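PDB 1SG1: tumor necrosis factor receptor superfamily member 16 from Rattus norvegicus, which binds nerve growth factor, and probably other neurotrophins, at the cell surface through an elongated extracellular row of disulfide-rich repeats. Local coordinates for residues Met67-Val72 with Asp76-Cys81; Gly84-Glu89 with His93-Ser98; Glu14-Cys19 with Gln27-Asn32. All coordinates share one frame; numbering follows the deposited sequence.

Interaction 1 (Met67-Val72 with Asp76-Cys81)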
loop_
_atom_site.group_PDB
_atom_site.type_symbol
_atom_site.label_atom_id
_atom_site.label_comp_id
_atom_site.label_asym_id
_atom_site.label_seq_id
_atom_site.Cartn_x
_atom_site.Cartn_y
_atom_site.Cartn_z
ATOM N N MET C 67 2.900 4.358 10.222
ATOM C CA MET C 67 2.532 2.985 10.055
ATOM C C MET C 67 2.722 2.560 8.611
ATOM O O MET C 67 2.237 3.178 7.688
ATOM C CB MET C 67 1.081 2.813 10.504
ATOM C CG MET C 67 0.452 1.469 10.212
ATOM S SD MET C 67 -1.136 1.323 11.047
ATOM C CE MET C 67 -0.546 0.781 12.629
ATOM N N SER C 68 3.477 1.496 8.434
ATOM C CA SER C 68 3.717 0.947 7.129
ATOM C C SER C 68 2.990 -0.371 7.130
ATOM O O SER C 68 2.657 -0.902 6.088
ATOM C CB SER C 68 5.194 0.708 6.915
ATOM O OG SER C 68 5.360 -0.022 5.724
ATOM N N ALA C 69 2.747 -0.881 8.331
ATOM C CA ALA C 69 2.054 -2.144 8.535
ATOM C C ALA C 69 1.309 -2.140 9.877
ATOM O O ALA C 69 1.874 -1.812 10.913
ATOM C CB ALA C 69 3.054 -3.283 8.494
ATOM N N PRO C 70 0.015 -2.480 9.875
ATOM C CA PRO C 70 -0.670 -2.468 11.170
ATOM C C PRO C 70 -0.466 -3.754 11.976
ATOM O O PRO C 70 -0.159 -4.824 11.438
ATOM C CB PRO C 70 -2.120 -2.244 10.786
ATOM C CG PRO C 70 -2.230 -3.008 9.530
ATOM C CD PRO C 70 -0.943 -2.680 8.778
ATOM N N CYS C 71 -0.646 -3.639 13.279
ATOM C CA CYS C 71 -0.467 -4.774 14.158
ATOM C C CYS C 71 -1.632 -5.758 14.173
ATOM O O CYS C 71 -2.770 -5.369 14.411
ATOM C CB CYS C 71 -0.229 -4.276 15.565
ATOM S SG CYS C 71 0.636 -5.474 16.612
ATOM N N VAL C 72 -1.341 -7.023 13.897
ATOM C CA VAL C 72 -2.356 -8.064 13.949
ATOM C C VAL C 72 -2.053 -8.864 15.202
ATOM O O VAL C 72 -1.001 -8.679 15.808
ATOM C CB VAL C 72 -2.300 -8.980 12.736
ATOM C CG1 VAL C 72 -3.212 -10.185 12.957
ATOM C CG2 VAL C 72 -2.764 -8.222 11.517
ATOM N N ASP C 76 3.586 -8.230 14.598
ATOM C CA ASP C 76 3.816 -6.890 15.076
ATOM C C ASP C 76 3.563 -5.905 13.936
ATOM O O ASP C 76 3.427 -6.291 12.768
ATOM C CB ASP C 76 5.254 -6.769 15.546
ATOM C CG ASP C 76 5.512 -5.491 16.289
ATOM O OD1 ASP C 76 4.545 -4.789 16.605
ATOM O OD2 ASP C 76 6.680 -5.193 16.567
ATOM N N ALA C 77 3.507 -4.628 14.290
ATOM C CA ALA C 77 3.297 -3.590 13.333
ATOM C C ALA C 77 4.672 -3.199 12.814
ATOM O O ALA C 77 5.684 -3.539 13.414
ATOM C CB ALA C 77 2.632 -2.408 13.998
ATOM N N VAL C 78 4.696 -2.503 11.683
ATOM C CA VAL C 78 5.932 -2.019 11.125
ATOM C C VAL C 78 5.775 -0.519 10.869
ATOM O O VAL C 78 4.724 -0.058 10.449
ATOM C CB VAL C 78 6.315 -2.774 9.843
ATOM C CG1 VAL C 78 7.738 -2.460 9.498
ATOM C CG2 VAL C 78 6.157 -4.286 10.048
ATOM N N CYS C 79 6.835 0.224 11.181
ATOM C CA CYS C 79 6.870 1.665 11.036
ATOM C C CYS C 79 7.997 2.156 10.155
ATOM O O CYS C 79 9.106 1.671 10.240
ATOM C CB CYS C 79 7.045 2.323 12.391
ATOM S SG CYS C 79 5.826 1.901 13.663
ATOM N N ARG C 80 7.712 3.145 9.322
ATOM C CA ARG C 80 8.726 3.723 8.446
ATOM C C ARG C 80 8.631 5.238 8.531
ATOM O O ARG C 80 7.640 5.767 9.021
ATOM C CB ARG C 80 8.511 3.255 7.002
ATOM C CG ARG C 80 9.188 1.922 6.694
ATOM C CD ARG C 80 9.215 1.614 5.192
ATOM N NE ARG C 80 8.071 0.822 4.743
ATOM C CZ ARG C 80 7.262 1.174 3.752
ATOM N NH1 ARG C 80 7.457 2.312 3.098
ATOM N NH2 ARG C 80 6.262 0.377 3.402
ATOM N N CYS C 81 9.655 5.946 8.088
ATOM C CA CYS C 81 9.590 7.403 8.119
ATOM C C CYS C 81 8.476 7.894 7.201
ATOM O O CYS C 81 8.322 7.399 6.087
ATOM C CB CYS C 81 10.917 8.016 7.674
ATOM S SG CYS C 81 12.253 7.810 8.890
#

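Interaction 2 (Gly84-Glu89 with His93-Ser98)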
loop_
_atom_site.group_PDB
_atom_site.type_symbol
_atom_site.label_atom_id
_atom_site.label_comp_id
_atom_site.label_asym_id
_atom_site.label_seq_id
_atom_site.Cartn_x
_atom_site.Cartn_y
_atom_site.Cartn_z
ATOM N N GLY C 84 7.210 12.654 3.569
ATOM C CA GLY C 84 8.263 13.610 3.265
ATOM C C GLY C 84 9.665 13.387 3.810
ATOM O O GLY C 84 10.526 14.239 3.639
ATOM N N TYR C 85 9.915 12.250 4.442
ATOM C CA TYR C 85 11.229 11.993 5.021
ATOM C C TYR C 85 11.746 10.626 4.672
ATOM O O TYR C 85 11.044 9.837 4.075
ATOM C CB TYR C 85 11.177 12.104 6.553
ATOM C CG TYR C 85 10.408 13.293 7.076
ATOM C CD1 TYR C 85 9.017 13.367 6.930
ATOM C CD2 TYR C 85 11.066 14.348 7.703
ATOM C CE1 TYR C 85 8.304 14.470 7.402
ATOM C CE2 TYR C 85 10.371 15.451 8.175
ATOM C CZ TYR C 85 8.990 15.510 8.025
ATOM O OH TYR C 85 8.297 16.604 8.500
ATOM N N TYR C 86 12.988 10.366 5.071
ATOM C CA TYR C 86 13.659 9.083 4.867
ATOM C C TYR C 86 14.426 8.788 6.163
ATOM O O TYR C 86 14.694 9.686 6.928
ATOM C CB TYR C 86 14.633 9.165 3.681
ATOM C CG TYR C 86 15.898 9.941 3.966
ATOM C CD1 TYR C 86 17.101 9.283 4.219
ATOM C CD2 TYR C 86 15.890 11.334 4.001
ATOM C CE1 TYR C 86 18.269 9.994 4.497
ATOM C CE2 TYR C 86 17.047 12.054 4.281
ATOM C CZ TYR C 86 18.238 11.382 4.526
ATOM O OH TYR C 86 19.389 12.101 4.775
ATOM N N GLN C 87 14.783 7.533 6.401
ATOM C CA GLN C 87 15.507 7.166 7.609
ATOM C C GLN C 87 17.010 7.200 7.432
ATOM O O GLN C 87 17.547 6.562 6.537
ATOM C CB GLN C 87 15.076 5.771 8.077
ATOM C CG GLN C 87 15.937 5.170 9.188
ATOM C CD GLN C 87 15.183 4.151 10.048
ATOM O OE1 GLN C 87 14.559 3.218 9.533
ATOM N NE2 GLN C 87 15.248 4.327 11.369
ATOM N N ASP C 88 17.683 7.959 8.291
ATOM C CA ASP C 88 19.136 8.050 8.244
ATOM C C ASP C 88 19.682 6.750 8.849
ATOM O O ASP C 88 19.341 6.384 9.976
ATOM C CB ASP C 88 19.610 9.272 9.035
ATOM C CG ASP C 88 21.115 9.428 9.024
ATOM O OD1 ASP C 88 21.802 8.548 9.579
ATOM O OD2 ASP C 88 21.612 10.424 8.463
ATOM N N GLU C 89 20.518 6.066 8.074
ATOM C CA GLU C 89 21.121 4.782 8.434
ATOM C C GLU C 89 21.761 4.572 9.803
ATOM O O GLU C 89 21.400 3.644 10.522
ATOM C CB GLU C 89 22.143 4.384 7.368
ATOM C CG GLU C 89 21.550 3.581 6.227
ATOM C CD GLU C 89 20.856 2.320 6.717
ATOM O OE1 GLU C 89 21.511 1.515 7.419
ATOM O OE2 GLU C 89 19.657 2.136 6.401
ATOM N N HIS C 93 17.229 8.167 12.648
ATOM C CA HIS C 93 16.348 9.311 12.706
ATOM C C HIS C 93 15.766 9.664 11.327
ATOM O O HIS C 93 16.404 9.445 10.294
ATOM C CB HIS C 93 17.114 10.514 13.246
ATOM C CG HIS C 93 16.244 11.689 13.542
ATOM N ND1 HIS C 93 16.446 12.927 12.974
ATOM C CD2 HIS C 93 15.142 11.806 14.321
ATOM C CE1 HIS C 93 15.505 13.757 13.387
ATOM N NE2 HIS C 93 14.702 13.101 14.204
ATOM N N CYS C 94 14.548 10.201 11.319
ATOM C CA CYS C 94 13.922 10.600 10.070
ATOM C C CYS C 94 14.378 11.994 9.699
ATOM O O CYS C 94 14.241 12.940 10.475
ATOM C CB CYS C 94 12.400 10.593 10.170
ATOM S SG CYS C 94 11.650 8.968 10.442
ATOM N N GLU C 95 14.925 12.096 8.495
ATOM C CA GLU C 95 15.433 13.344 7.937
ATOM C C GLU C 95 14.561 13.726 6.738
ATOM O O GLU C 95 14.103 12.861 6.000
ATOM C CB GLU C 95 16.889 13.148 7.499
ATOM C CG GLU C 95 17.898 14.087 8.162
ATOM C CD GLU C 95 17.966 13.927 9.667
ATOM O OE1 GLU C 95 17.012 14.352 10.350
ATOM O OE2 GLU C 95 18.969 13.374 10.169
ATOM N N ALA C 96 14.305 15.012 6.552
ATOM C CA ALA C 96 13.487 15.425 5.420
ATOM C C ALA C 96 14.232 15.118 4.129
ATOM O O ALA C 96 15.440 15.331 4.039
ATOM C CB ALA C 96 13.169 16.905 5.498
ATOM N N CYS C 97 13.499 14.593 3.149
ATOM C CA CYS C 97 14.060 14.256 1.851
ATOM C C CYS C 97 14.773 15.461 1.231
ATOM O O CYS C 97 14.399 16.605 1.470
ATOM C CB CYS C 97 12.944 13.828 0.898
ATOM S SG CYS C 97 12.094 12.262 1.266
ATOM N N SER C 98 15.803 15.213 0.437
ATOM C CA SER C 98 16.469 16.322 -0.218
ATOM C C SER C 98 15.589 16.688 -1.402
ATOM O O SER C 98 14.770 15.883 -1.845
ATOM C CB SER C 98 17.865 15.919 -0.703
ATOM O OG SER C 98 18.798 15.924 0.364
#

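Interaction 3 (Glu14-Cys19 with Gln27-Asn32)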
loop_
_atom_site.group_PDB
_atom_site.type_symbol
_atom_site.label_atom_id
_atom_site.label_comp_id
_atom_site.label_asym_id
_atom_site.label_seq_id
_atom_site.Cartn_x
_atom_site.Cartn_y
_atom_site.Cartn_z
ATOM N N GLU C 14 4.728 -33.330 33.221
ATOM C CA GLU C 14 3.942 -33.114 32.010
ATOM C C GLU C 14 4.612 -32.043 31.171
ATOM O O GLU C 14 5.047 -31.012 31.688
ATOM C CB GLU C 14 2.517 -32.668 32.326
ATOM C CG GLU C 14 1.603 -33.768 32.815
ATOM C CD GLU C 14 1.816 -34.102 34.274
ATOM O OE1 GLU C 14 2.933 -34.532 34.634
ATOM O OE2 GLU C 14 0.861 -33.932 35.065
ATOM N N CYS C 15 4.699 -32.300 29.872
ATOM C CA CYS C 15 5.308 -31.358 28.945
ATOM C C CYS C 15 4.349 -30.195 28.743
ATOM O O CYS C 15 3.332 -30.326 28.063
ATOM C CB CYS C 15 5.604 -32.040 27.606
ATOM S SG CYS C 15 6.364 -30.989 26.328
ATOM N N CYS C 16 4.674 -29.063 29.356
ATOM C CA CYS C 16 3.853 -27.869 29.256
ATOM C C CYS C 16 3.365 -27.664 27.829
ATOM O O CYS C 16 4.109 -27.881 26.872
ATOM C CB CYS C 16 4.672 -26.659 29.686
ATOM S SG CYS C 16 5.124 -26.741 31.446
ATOM N N LYS C 17 2.100 -27.273 27.695
ATOM C CA LYS C 17 1.510 -27.009 26.387
ATOM C C LYS C 17 2.015 -25.641 25.960
ATOM O O LYS C 17 2.429 -24.840 26.797
ATOM C CB LYS C 17 -0.016 -26.971 26.467
ATOM C CG LYS C 17 -0.674 -28.319 26.675
ATOM C CD LYS C 17 -2.184 -28.163 26.835
ATOM C CE LYS C 17 -2.901 -29.503 26.720
ATOM N NZ LYS C 17 -2.722 -30.106 25.360
ATOM N N ALA C 18 1.979 -25.365 24.663
ATOM C CA ALA C 18 2.450 -24.080 24.177
ATOM C C ALA C 18 1.334 -23.211 23.611
ATOM O O ALA C 18 0.375 -23.711 23.029
ATOM C CB ALA C 18 3.553 -24.281 23.124
ATOM N N CYS C 19 1.484 -21.885 23.798
ATOM C CA CYS C 19 0.523 -20.906 23.303
ATOM C C CYS C 19 0.872 -20.641 21.849
ATOM O O CYS C 19 1.883 -20.025 21.539
ATOM C CB CYS C 19 0.603 -19.606 24.102
ATOM S SG CYS C 19 0.264 -19.833 25.871
ATOM N N GLN C 27 -0.500 -17.178 32.203
ATOM C CA GLN C 27 0.250 -17.539 33.398
ATOM C C GLN C 27 1.169 -18.734 33.135
ATOM O O GLN C 27 0.719 -19.797 32.706
ATOM C CB GLN C 27 -0.721 -17.838 34.540
ATOM C CG GLN C 27 -0.080 -18.325 35.823
ATOM C CD GLN C 27 -1.120 -18.724 36.842
ATOM O OE1 GLN C 27 -1.816 -17.874 37.405
ATOM N NE2 GLN C 27 -1.246 -20.026 37.074
ATOM N N PRO C 28 2.474 -18.564 33.404
ATOM C CA PRO C 28 3.525 -19.569 33.213
ATOM C C PRO C 28 3.299 -20.914 33.877
ATOM O O PRO C 28 2.963 -20.989 35.062
ATOM C CB PRO C 28 4.778 -18.865 33.733
ATOM C CG PRO C 28 4.240 -17.934 34.762
ATOM C CD PRO C 28 3.010 -17.382 34.105
ATOM N N CYS C 29 3.547 -22.003 33.097
ATOM C CA CYS C 29 3.369 -23.346 33.608
ATOM C C CYS C 29 4.350 -23.627 34.741
ATOM O O CYS C 29 5.567 -23.521 34.585
ATOM C CB CYS C 29 3.531 -24.385 32.498
ATOM S SG CYS C 29 5.240 -24.794 32.017
ATOM N N GLY C 30 3.778 -23.953 35.895
ATOM C CA GLY C 30 4.541 -24.285 37.087
ATOM C C GLY C 30 3.778 -25.436 37.721
ATOM O O GLY C 30 3.841 -26.583 37.253
ATOM N N ALA C 31 3.007 -25.127 38.752
ATOM C CA ALA C 31 2.218 -26.149 39.406
ATOM C C ALA C 31 1.219 -26.766 38.410
ATOM O O ALA C 31 0.853 -27.937 38.527
ATOM C CB ALA C 31 1.486 -25.557 40.591
ATOM N N ASN C 32 0.802 -25.985 37.416
ATOM C CA ASN C 32 -0.176 -26.464 36.443
ATOM C C ASN C 32 0.290 -26.344 34.981
ATOM O O ASN C 32 1.356 -25.804 34.692
ATOM C CB ASN C 32 -1.504 -25.708 36.654
ATOM C CG ASN C 32 -1.939 -25.666 38.130
ATOM O OD1 ASN C 32 -2.674 -26.535 38.603
ATOM N ND2 ASN C 32 -1.473 -24.653 38.857
#

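Interaction 1 (Met67-Val72 with Asp76-Cys81)
Two consecutive residues, Ser68 and Ala69, stand opposite the single Val78, a classic beta bulge that interrupts the antiparallel hairpin of strands 65-69 and 78-81 in this TNF-receptor cysteine-rich repeat. Val78 O accepts from two donors on the same face of its carbonyl plane, Ser68 N at 2.8 Å and Ala69 N at 3.0 Å, while Val78 N returns a bond to Ala69 O. The bulge shifts the register by one residue, as the chain turns a corner at Ser68.

The close packing lies beyond it, toward Asp76. Here the backbones approach closely, Cys71 CA and Ala77 CA being 4.0 Å apart, and the methyl groups of Ala69 and Ala77 fit there. Ala69 CB sits 3.6 Å from Val78 CB, on a face that another protein chain of the assembly also covers; a second such chain packs on Pro70. The buried Cys71 lays its CB 3.8 Å from Ala77 CB, and with SG anti to the backbone N (chi1 -157°) its sulfur passes alongside Asp76 and bonds to Cys58.

At the other end the contact opens to solvent. Arg80 is long enough to fold back from its strand: the bend at chi3 (-93°) lays one face of its exposed guanidinium over Ser68 CB, 3.6 Å from Arg80 NE. In the tight half, by contrast, Ala77 CB rests 3.2 Å from Ala69 O.

Interaction 2 (Gly84-Glu89 with His93-Ser98)
Asp88 N gives the shortest hydrogen bond of this contact, 2.8 Å to His93 O and nearly straight at 175°, near the turn of an antiparallel beta hairpin. Tyr86 and Glu95 exchange backbone bonds as the hydrogen-bonded pair between strands 85-87 and 94-96, and Cys97 N continues the series to Gly84 O at 3.0 Å. Cys94 CA adds a CA-H...O contact to Tyr86 O.

The two tyrosines take up different positions along Glu95-Ala96. Tyr85 brings CB to 4.1 Å from Cys94 CB and runs its ring beside Ala96, with CD2 3.5 Å from Ala96 CA; the short Ala96 side chain leaves its backbone close to the ring, at an oblique angle. Tyr86 holds CG between its backbone N and carbonyl carbon (chi1 74°), which carries the ring over to the partner strand. There its CE2 reaches 3.4 Å from Glu95 CB, and Ala96 O meets the ring edge in its plane. The Glu95 carboxylate stands almost perpendicular to this ring, the planes 87° apart, and its OE1 takes a weak bond from His93 ND1.

Disulfides hold strand 94-96 at its start and just past its end: Cys94 pairs with Cys81, the buried Cys97 with Cys110. Asp88 suits the turn because its OD1 accepts from the backbone N of Thr91.

On the Glu95 carboxylate the oxygen that approaches Asp88 is the other one, OE2. Asp88 OD2 and Glu95 OE2 lie 4.3 Å apart, and two like charges at that distance would tend to raise the proton affinity of one carboxylate.

Interaction 3 (Glu14-Cys19 with Gln27-Asn32)
Cys16 and Cys29 bring two irregular segments, both in a polyproline-like conformation at the cysteine, to a CA-CA distance of 6.3 Å, with no hydrogen bond running between them. Both side chains point toward the other segment, and the contact is their disulfide: Cys16 SG to Cys29 SG at 2.0 Å, with a torsion about the S-S bond of 87°, close to the relaxed right angle and right-handed in sense. The two halves arrive differently. Cys16 sets its sulfur beside the backbone N and anti to the carbonyl carbon (chi1 -65°), whereas Cys29 places SG between its N and carbonyl carbon (chi1 79°), the less roomy choice. Each of these two CB atoms stands 3.0 Å from the SG of the other cysteine, as the C-S-S angle fixes it, while Cys16 CB and Cys29 CB are separated by 3.8 Å.

This is the third-to-fifth bridge in a TNF-receptor repeat whose six cysteines pair first to second, third to fifth and fourth to sixth. The first of these bridges is Cys4-Cys15, and Cys19-Cys36 interlaces with Cys16-Cys29 along the chain. Cys15 and Cys16 are neighbours in sequence, yet Cys15 turns its CB away from the 27-32 segment, which lets adjacent residues serve separate bridges. Thr34 packs against both Cys16 and Cys29.

After Cys29 the chain doubles back. Gly30 suits this bend because its backbone angles fall where residues with a CB are rarely found, and Gly30 N makes a weak 3.3 Å bond to Asn32 O.

Overall arrangement
Interactions 1 and 2 are successive antiparallel hairpins, their centres about 17 Å apart, and they touch directly: the Cys81-Cys94 disulfide ties the end of strand 78-81 to strand 94-96. Interaction 3 stands apart near the N-terminal end of the rod, its centre about 32 Å from that of interaction 1 and about 46 Å from that of interaction 2. Interaction 1 is partly buried, with two other protein chains packed on it, consistent with a neurotrophin-binding surface. Interaction 2 is a surface contact rich in tyrosine and carboxylate side chains and touches no other chain of the assembly. Interaction 3, also partly buried, has no strand pairing, so one covalent bridge replaces the backbone bonds that hold each hairpin together.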